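Local coordinates for protein putative NADP oxidoreductase BF3122 (Bacteroides fragilis, PDB 3D1L) that is of unconfirmed function but probably acts as an NADP-dependent oxidoreductase, built from a Rossmann-type nucleotide-binding domain and a helical part that pairs with a second subunit, at residues 102-107 with 170-175; 119-124 with 138-143. One frame throughout, in Å; residues are numbered along the deposited sequence.

Followed from the N terminus, the chain first builds parallel strands of the Rossmann-type sheet, up to strand 97-100; strand 117-122 then adds to them in the same direction. The loop that leaves strand 97-100, residues 102-107, waits for a partner 63 residues further on: contact 1 closes when helix 168-198 arrives and sets its first turns against it. Nested inside that large loop is contact 2, where strand 117-122 runs out and, after a connection of some sixteen residues without helix or strand, strand 139-143 returns antiparallel beside it. Helix and hairpin then touch directly, Leu174 packing on Phe140. Both contacts touch the bound 2-mercapto-propion aldehyde and the second subunit.

Contact 1. Residues 102-107 with 170-175; sequences AGSIPM and QRKSLH. With MPR (2-mercapto-propion aldehyde), chain E.
Arg171 reaches from the first turns of helix 168-198 into the curve of loop 102-107 and meets three of its carbonyl oxygens. CB lies 4.0 Å from Gly103 O, and CG moves in closer to the same oxygen. CG stands anti to the backbone N (chi1 -177°), which sends the chain off the helix to the loop, and a bend at chi3 (63°) then turns the guanidinium along it. CD lies 3.8 Å from Gly103 O and 3.9 Å from Ala102 O; NE gives a weak hydrogen bond to Ala102 O at 3.3 Å. At the tip, NH2 binds Ile105 O at 2.8 Å, with the oxygen close to the guanidinium plane, while NH1 turns to a salt bridge with Glu142. One turn on, His175 meets Ser104 edge-on: ND1 and Ser104 OG share a hydrogen bond of 2.7 Å. The far nitrogen of the ring, NE2, makes a weak bond of 3.1 Å to O of 2-mercapto-propion aldehyde, and His241 of the second subunit bonds Ser104 OG as well. Ser104 would thus help set the rotation of the pocket histidine, while Glu142 balances the charge of Arg171 and loop carbonyls accept from NE and NH2.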
ATOM      1  N   ALA B 102       5.344  23.806  -3.350  1.00 41.09           N
ATOM      2  CA  ALA B 102       5.420  23.202  -2.022  1.00 40.78           C
ATOM      3  C   ALA B 102       4.119  23.367  -1.259  1.00 41.89           C
ATOM      4  O   ALA B 102       3.521  24.438  -1.266  1.00 41.67           O
ATOM      5  CB  ALA B 102       6.549  23.765  -1.244  1.00 40.01           C
ATOM      6  N   GLY B 103       3.699  22.292  -0.586  1.00 42.84           N
ATOM      7  CA  GLY B 103       2.520  22.311   0.276  1.00 43.50           C
ATOM      8  C   GLY B 103       2.671  23.186   1.515  1.00 44.54           C
ATOM      9  O   GLY B 103       1.701  23.798   1.981  1.00 44.33           O
ATOM     10  N   SER B 104       3.880  23.250   2.062  1.00 44.19           N
ATOM     11  CA  SER B 104       4.036  23.838   3.381  1.00 44.00           C
ATOM     12  C   SER B 104       4.959  25.056   3.347  1.00 44.60           C
ATOM     13  O   SER B 104       5.524  25.431   4.363  1.00 45.14           O
ATOM     14  CB  SER B 104       4.505  22.789   4.394  1.00 43.98           C
ATOM     15  OG  SER B 104       3.454  21.894   4.760  1.00 42.41           O
ATOM     16  N   ILE B 105       5.112  25.664   2.177  1.00 44.50           N
ATOM     17  CA  ILE B 105       5.816  26.939   2.063  1.00 44.98           C
ATOM     18  C   ILE B 105       4.783  28.013   1.733  1.00 45.12           C
ATOM     19  O   ILE B 105       4.018  27.855   0.783  1.00 45.38           O
ATOM     20  CB  ILE B 105       6.900  26.908   0.970  1.00 44.58           C
ATOM     21  CG1 ILE B 105       8.027  25.943   1.328  1.00 45.19           C
ATOM     22  CG2 ILE B 105       7.495  28.294   0.728  1.00 44.85           C
ATOM     23  CD1 ILE B 105       9.072  25.836   0.171  1.00 45.71           C
ATOM     24  N   PRO B 106       4.760  29.115   2.502  1.00 46.08           N
ATOM     25  CA  PRO B 106       3.768  30.162   2.227  1.00 46.35           C
ATOM     26  C   PRO B 106       4.024  30.828   0.889  1.00 47.12           C
ATOM     27  O   PRO B 106       5.173  30.865   0.430  1.00 47.65           O
ATOM     28  CB  PRO B 106       3.977  31.163   3.366  1.00 46.19           C
ATOM     29  CG  PRO B 106       5.297  30.873   3.922  1.00 46.26           C
ATOM     30  CD  PRO B 106       5.639  29.455   3.639  1.00 45.85           C
HETATM   31  N   MSE B 107       2.973  31.347   0.254  1.00 47.79           N
HETATM   32  CA  MSE B 107       3.140  32.107  -0.989  1.00 48.61           C
HETATM   33  C   MSE B 107       4.015  33.340  -0.802  1.00 49.12           C
HETATM   34  O   MSE B 107       4.689  33.762  -1.741  1.00 49.62           O
HETATM   35  CB  MSE B 107       1.792  32.548  -1.542  1.00 48.82           C
HETATM   36  CG  MSE B 107       1.872  33.235  -2.885  1.00 48.62           C
HETATM   37 SE   MSE B 107       0.126  33.748  -3.563  0.70 49.29          SE
HETATM   38  CE  MSE B 107      -0.310  35.182  -2.349  1.00 48.28           C
ATOM     39  N   GLN B 170      -4.965  26.947   4.448  1.00 40.46           N
ATOM     40  CA  GLN B 170      -5.637  25.714   4.028  1.00 39.55           C
ATOM     41  C   GLN B 170      -4.631  24.696   3.483  1.00 39.76           C
ATOM     42  O   GLN B 170      -4.770  23.504   3.727  1.00 40.85           O
ATOM     43  CB  GLN B 170      -6.690  25.982   2.953  1.00 39.73           C
ATOM     44  CG  GLN B 170      -7.972  26.741   3.360  1.00 39.93           C
ATOM     45  CD  GLN B 170      -8.763  27.209   2.126  1.00 39.28           C
ATOM     46  OE1 GLN B 170      -8.175  27.716   1.169  1.00 38.35           O
ATOM     47  NE2 GLN B 170     -10.083  27.014   2.138  1.00 35.06           N
ATOM     48  N   ARG B 171      -3.634  25.154   2.734  1.00 39.14           N
ATOM     49  CA  ARG B 171      -2.741  24.234   2.006  1.00 39.39           C
ATOM     50  C   ARG B 171      -1.786  23.504   2.984  1.00 39.16           C
ATOM     51  O   ARG B 171      -1.504  22.319   2.839  1.00 38.04           O
ATOM     52  CB  ARG B 171      -1.981  24.975   0.894  1.00 38.40           C
ATOM     53  CG  ARG B 171      -1.071  24.082   0.041  1.00 40.96           C
ATOM     54  CD  ARG B 171      -0.305  24.846  -1.040  1.00 40.36           C
ATOM     55  NE  ARG B 171       0.638  25.839  -0.507  1.00 41.23           N
ATOM     56  CZ  ARG B 171       0.419  27.151  -0.505  1.00 42.01           C
ATOM     57  NH1 ARG B 171      -0.706  27.639  -1.021  1.00 41.36           N
ATOM     58  NH2 ARG B 171       1.336  27.976  -0.002  1.00 42.75           N
ATOM     59  N   LYS B 172      -1.308  24.221   3.990  1.00 39.62           N
ATOM     60  CA  LYS B 172      -0.542  23.583   5.049  1.00 40.41           C
ATOM     61  C   LYS B 172      -1.343  22.471   5.715  1.00 39.66           C
ATOM     62  O   LYS B 172      -0.826  21.382   5.923  1.00 39.87           O
ATOM     63  CB  LYS B 172      -0.078  24.592   6.100  1.00 40.61           C
ATOM     64  CG  LYS B 172       1.410  24.797   6.106  1.00 43.40           C
ATOM     65  CD  LYS B 172       1.977  24.973   7.537  1.00 46.39           C
ATOM     66  CE  LYS B 172       1.409  26.220   8.224  1.00 44.99           C
ATOM     67  NZ  LYS B 172       1.846  26.296   9.660  1.00 47.60           N
ATOM     68  N   SER B 173      -2.598  22.772   6.041  1.00 39.20           N
ATOM     69  CA  SER B 173      -3.531  21.823   6.634  1.00 38.67           C
ATOM     70  C   SER B 173      -3.689  20.552   5.792  1.00 38.24           C
ATOM     71  O   SER B 173      -3.648  19.442   6.316  1.00 39.00           O
ATOM     72  CB  SER B 173      -4.887  22.496   6.802  1.00 38.26           C
ATOM     73  OG  SER B 173      -4.864  23.380   7.919  1.00 39.88           O
ATOM     74  N   LEU B 174      -3.881  20.724   4.489  1.00 38.09           N
ATOM     75  CA  LEU B 174      -4.052  19.600   3.584  1.00 38.36           C
ATOM     76  C   LEU B 174      -2.762  18.789   3.541  1.00 37.99           C
ATOM     77  O   LEU B 174      -2.793  17.568   3.587  1.00 38.73           O
ATOM     78  CB  LEU B 174      -4.414  20.098   2.191  1.00 37.50           C
ATOM     79  CG  LEU B 174      -5.817  20.687   2.060  1.00 38.24           C
ATOM     80  CD1 LEU B 174      -5.888  21.541   0.789  1.00 36.19           C
ATOM     81  CD2 LEU B 174      -6.887  19.582   2.033  1.00 33.32           C
ATOM     82  N   HIS B 175      -1.632  19.480   3.455  1.00 37.18           N
ATOM     83  CA  HIS B 175      -0.348  18.810   3.396  1.00 36.69           C
ATOM     84  C   HIS B 175      -0.077  17.999   4.655  1.00 36.34           C
ATOM     85  O   HIS B 175       0.439  16.885   4.578  1.00 36.97           O
ATOM     86  CB  HIS B 175       0.799  19.806   3.096  1.00 36.50           C
ATOM     87  CG  HIS B 175       2.131  19.143   2.879  1.00 35.97           C
ATOM     88  ND1 HIS B 175       3.332  19.767   3.137  1.00 34.95           N
ATOM     89  CD2 HIS B 175       2.446  17.896   2.456  1.00 36.67           C
ATOM     90  CE1 HIS B 175       4.327  18.945   2.870  1.00 34.59           C
ATOM     91  NE2 HIS B 175       3.820  17.799   2.453  1.00 36.73           N
TER
HETATM   92  C1  MPR E 301       3.261  15.018   0.879  1.00 55.04           C
HETATM   93  O   MPR E 301       4.318  14.828   1.546  1.00 53.43           O
HETATM   94  C2  MPR E 301       2.193  14.014   0.568  1.00 54.75           C
HETATM   95  C3  MPR E 301       1.295  14.301  -0.626  1.00 54.72           C
HETATM   96  S3  MPR E 301       0.636  12.770  -1.358  1.00 56.71           S

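Contact 2. Residues 119-124 with 138-143; sequences VFYPMQ and PFFIEA. With MPR (2-mercapto-propion aldehyde), chain E.
Phe120 and Phe139 meet at the apolar centre, an edge-to-face pair with centroids 4.9 Å apart and planes at 56°. Phe139 CE1 sits over the middle of the Phe120 ring, and one face of Phe139 takes Pro122 CB in a CH-pi contact, 3.8 Å from the ring centroid. Ile141 CD1 comes alongside Phe120 CD1 at 3.5 Å. Helix 146-157 packs on this side of the sheet through Leu152, Ile155 and Ala156. On the other face Tyr121 and Phe140 point the same way, CD2 to CD2 at 3.6 Å. Met123, a selenomethionine with CG anti to the backbone N (chi1 -167°), lays SE obliquely beside Phe140 as a Met-aromatic contact and brings CE to the ring edge. Between the two faces run the backbone bonds: Val119 with Glu142 and Tyr121 with Phe140 are hydrogen-bonded pairs, and Met123 N adds a bond to Pro138 O at 2.9 Å. At the polar edge, the carboxylate of Glu142 passes Val119 CG2 and is held by Ser168. Gln124 lies at the other end, its backbone C 3.3 Å from S3 of 2-mercapto-propion aldehyde. Two neighbouring antiparallel strands thus form a beta hairpin, with 139-143 extending the Rossmann-type sheet beyond 117-122.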
ATOM      1  N   VAL B 119       1.395  29.973  -5.993  1.00 40.99           N
ATOM      2  CA  VAL B 119       1.666  28.604  -5.598  1.00 40.04           C
ATOM      3  C   VAL B 119       0.847  27.746  -6.543  1.00 39.87           C
ATOM      4  O   VAL B 119      -0.308  28.041  -6.805  1.00 39.51           O
ATOM      5  CB  VAL B 119       1.254  28.345  -4.127  1.00 40.73           C
ATOM      6  CG1 VAL B 119       1.481  26.880  -3.730  1.00 38.78           C
ATOM      7  CG2 VAL B 119       2.016  29.266  -3.199  1.00 41.21           C
ATOM      8  N   PHE B 120       1.469  26.708  -7.071  1.00 40.10           N
ATOM      9  CA  PHE B 120       0.899  25.842  -8.094  1.00 40.27           C
ATOM     10  C   PHE B 120       1.103  24.419  -7.555  1.00 40.39           C
ATOM     11  O   PHE B 120       2.090  23.768  -7.905  1.00 39.48           O
ATOM     12  CB  PHE B 120       1.720  26.055  -9.359  1.00 40.84           C
ATOM     13  CG  PHE B 120       1.078  25.583 -10.629  1.00 41.34           C
ATOM     14  CD1 PHE B 120      -0.134  26.106 -11.069  1.00 41.64           C
ATOM     15  CD2 PHE B 120       1.749  24.686 -11.441  1.00 43.58           C
ATOM     16  CE1 PHE B 120      -0.700  25.693 -12.262  1.00 43.04           C
ATOM     17  CE2 PHE B 120       1.198  24.268 -12.663  1.00 46.06           C
ATOM     18  CZ  PHE B 120      -0.031  24.780 -13.078  1.00 44.12           C
ATOM     19  N   TYR B 121       0.189  23.959  -6.686  1.00 40.32           N
ATOM     20  CA  TYR B 121       0.420  22.754  -5.848  1.00 40.80           C
ATOM     21  C   TYR B 121      -0.422  21.517  -6.237  1.00 40.29           C
ATOM     22  O   TYR B 121      -1.574  21.427  -5.860  1.00 39.52           O
ATOM     23  CB  TYR B 121       0.146  23.100  -4.375  1.00 40.50           C
ATOM     24  CG  TYR B 121       0.279  21.945  -3.382  1.00 41.23           C
ATOM     25  CD1 TYR B 121       1.457  21.167  -3.301  1.00 38.66           C
ATOM     26  CD2 TYR B 121      -0.734  21.695  -2.456  1.00 39.00           C
ATOM     27  CE1 TYR B 121       1.569  20.132  -2.373  1.00 38.50           C
ATOM     28  CE2 TYR B 121      -0.626  20.688  -1.514  1.00 39.24           C
ATOM     29  CZ  TYR B 121       0.511  19.912  -1.474  1.00 40.47           C
ATOM     30  OH  TYR B 121       0.573  18.930  -0.521  1.00 42.18           O
ATOM     31  N   PRO B 122       0.137  20.594  -7.028  1.00 40.09           N
ATOM     32  CA  PRO B 122      -0.581  19.338  -7.251  1.00 39.73           C
ATOM     33  C   PRO B 122      -0.273  18.343  -6.128  1.00 38.83           C
ATOM     34  O   PRO B 122       0.881  17.995  -5.935  1.00 39.34           O
ATOM     35  CB  PRO B 122      -0.028  18.842  -8.591  1.00 39.95           C
ATOM     36  CG  PRO B 122       1.377  19.413  -8.684  1.00 39.68           C
ATOM     37  CD  PRO B 122       1.407  20.665  -7.787  1.00 40.67           C
HETATM   38  N   MSE B 123      -1.299  17.920  -5.390  1.00 37.72           N
HETATM   39  CA  MSE B 123      -1.127  17.098  -4.184  1.00 37.14           C
HETATM   40  C   MSE B 123      -1.348  15.646  -4.559  1.00 36.75           C
HETATM   41  O   MSE B 123      -2.459  15.216  -4.854  1.00 36.04           O
HETATM   42  CB  MSE B 123      -2.143  17.523  -3.112  1.00 37.12           C
HETATM   43  CG  MSE B 123      -1.875  16.973  -1.721  1.00 36.58           C
HETATM   44 SE   MSE B 123      -3.198  17.579  -0.429  0.50 35.65          SE
HETATM   45  CE  MSE B 123      -4.738  16.765  -1.269  1.00 39.08           C
ATOM     46  N   GLN B 124      -0.268  14.899  -4.578  1.00 37.30           N
ATOM     47  CA  GLN B 124      -0.287  13.500  -4.961  1.00 37.13           C
ATOM     48  C   GLN B 124       1.084  12.976  -4.622  1.00 37.81           C
ATOM     49  O   GLN B 124       2.030  13.742  -4.526  1.00 38.72           O
ATOM     50  CB  GLN B 124      -0.572  13.354  -6.476  1.00 37.24           C
ATOM     51  CG  GLN B 124      -0.820  11.919  -7.006  1.00 35.95           C
ATOM     52  CD  GLN B 124      -1.768  11.117  -6.127  1.00 38.05           C
ATOM     53  OE1 GLN B 124      -1.402  10.694  -5.026  1.00 35.77           O
ATOM     54  NE2 GLN B 124      -2.997  10.921  -6.597  1.00 37.35           N
ATOM     55  N   PRO B 138      -5.888  16.547  -7.035  1.00 41.56           N
ATOM     56  CA  PRO B 138      -6.210  17.864  -6.467  1.00 41.37           C
ATOM     57  C   PRO B 138      -5.068  18.874  -6.714  1.00 40.93           C
ATOM     58  O   PRO B 138      -3.921  18.638  -6.304  1.00 40.48           O
ATOM     59  CB  PRO B 138      -6.360  17.583  -4.968  1.00 41.70           C
ATOM     60  CG  PRO B 138      -6.572  16.101  -4.854  1.00 42.14           C
ATOM     61  CD  PRO B 138      -5.908  15.467  -6.027  1.00 41.12           C
ATOM     62  N   PHE B 139      -5.387  19.970  -7.398  1.00 40.62           N
ATOM     63  CA  PHE B 139      -4.406  20.989  -7.743  1.00 41.48           C
ATOM     64  C   PHE B 139      -4.812  22.282  -7.018  1.00 41.93           C
ATOM     65  O   PHE B 139      -5.824  22.868  -7.361  1.00 42.11           O
ATOM     66  CB  PHE B 139      -4.503  21.237  -9.242  1.00 41.45           C
ATOM     67  CG  PHE B 139      -3.215  21.224  -9.967  1.00 42.52           C
ATOM     68  CD1 PHE B 139      -2.255  22.198  -9.748  1.00 42.23           C
ATOM     69  CD2 PHE B 139      -2.989  20.269 -10.943  1.00 43.39           C
ATOM     70  CE1 PHE B 139      -1.083  22.189 -10.471  1.00 45.31           C
ATOM     71  CE2 PHE B 139      -1.827  20.259 -11.679  1.00 42.38           C
ATOM     72  CZ  PHE B 139      -0.873  21.204 -11.457  1.00 43.35           C
ATOM     73  N   PHE B 140      -4.025  22.737  -6.045  1.00 41.84           N
ATOM     74  CA  PHE B 140      -4.331  23.959  -5.295  1.00 41.43           C
ATOM     75  C   PHE B 140      -3.540  25.159  -5.760  1.00 42.11           C
ATOM     76  O   PHE B 140      -2.310  25.067  -5.964  1.00 42.15           O
ATOM     77  CB  PHE B 140      -4.134  23.724  -3.810  1.00 40.54           C
ATOM     78  CG  PHE B 140      -4.864  22.517  -3.327  1.00 41.34           C
ATOM     79  CD1 PHE B 140      -6.199  22.610  -2.940  1.00 40.03           C
ATOM     80  CD2 PHE B 140      -4.239  21.271  -3.318  1.00 39.77           C
ATOM     81  CE1 PHE B 140      -6.887  21.499  -2.518  1.00 40.45           C
ATOM     82  CE2 PHE B 140      -4.925  20.163  -2.910  1.00 39.44           C
ATOM     83  CZ  PHE B 140      -6.250  20.274  -2.505  1.00 40.69           C
ATOM     84  N   ILE B 141      -4.262  26.273  -5.943  1.00 42.42           N
ATOM     85  CA  ILE B 141      -3.737  27.477  -6.602  1.00 42.78           C
ATOM     86  C   ILE B 141      -3.907  28.667  -5.690  1.00 42.75           C
ATOM     87  O   ILE B 141      -4.974  28.874  -5.098  1.00 42.49           O
ATOM     88  CB  ILE B 141      -4.481  27.791  -7.938  1.00 43.32           C
ATOM     89  CG1 ILE B 141      -4.347  26.655  -8.975  1.00 44.13           C
ATOM     90  CG2 ILE B 141      -4.049  29.179  -8.543  1.00 43.52           C
ATOM     91  CD1 ILE B 141      -3.026  26.061  -9.133  1.00 44.73           C
ATOM     92  N   GLU B 142      -2.831  29.431  -5.578  1.00 42.62           N
ATOM     93  CA  GLU B 142      -2.829  30.739  -4.933  1.00 42.73           C
ATOM     94  C   GLU B 142      -1.981  31.627  -5.857  1.00 42.50           C
ATOM     95  O   GLU B 142      -1.056  31.124  -6.507  1.00 42.13           O
ATOM     96  CB  GLU B 142      -2.180  30.613  -3.548  1.00 42.54           C
ATOM     97  CG  GLU B 142      -2.753  31.524  -2.475  1.00 42.46           C
ATOM     98  CD  GLU B 142      -1.943  31.458  -1.192  1.00 42.94           C
ATOM     99  OE1 GLU B 142      -1.043  30.594  -1.112  1.00 46.15           O
ATOM    100  OE2 GLU B 142      -2.201  32.258  -0.261  1.00 43.30           O
ATOM    101  N   ALA B 143      -2.320  32.916  -5.973  1.00 42.26           N
ATOM    102  CA  ALA B 143      -1.483  33.867  -6.717  1.00 41.99           C
ATOM    103  C   ALA B 143      -1.607  35.298  -6.190  1.00 42.32           C
ATOM    104  O   ALA B 143      -2.544  35.621  -5.468  1.00 41.23           O
ATOM    105  CB  ALA B 143      -1.773  33.811  -8.209  1.00 42.63           C
TER
HETATM  106  C1  MPR E 301       3.261  15.018   0.879  1.00 55.04           C
HETATM  107  O   MPR E 301       4.318  14.828   1.546  1.00 53.43           O
HETATM  108  C2  MPR E 301       2.193  14.014   0.568  1.00 54.75           C
HETATM  109  C3  MPR E 301       1.295  14.301  -0.626  1.00 54.72           C
HETATM  110  S3  MPR E 301       0.636  12.770  -1.358  1.00 56.71           S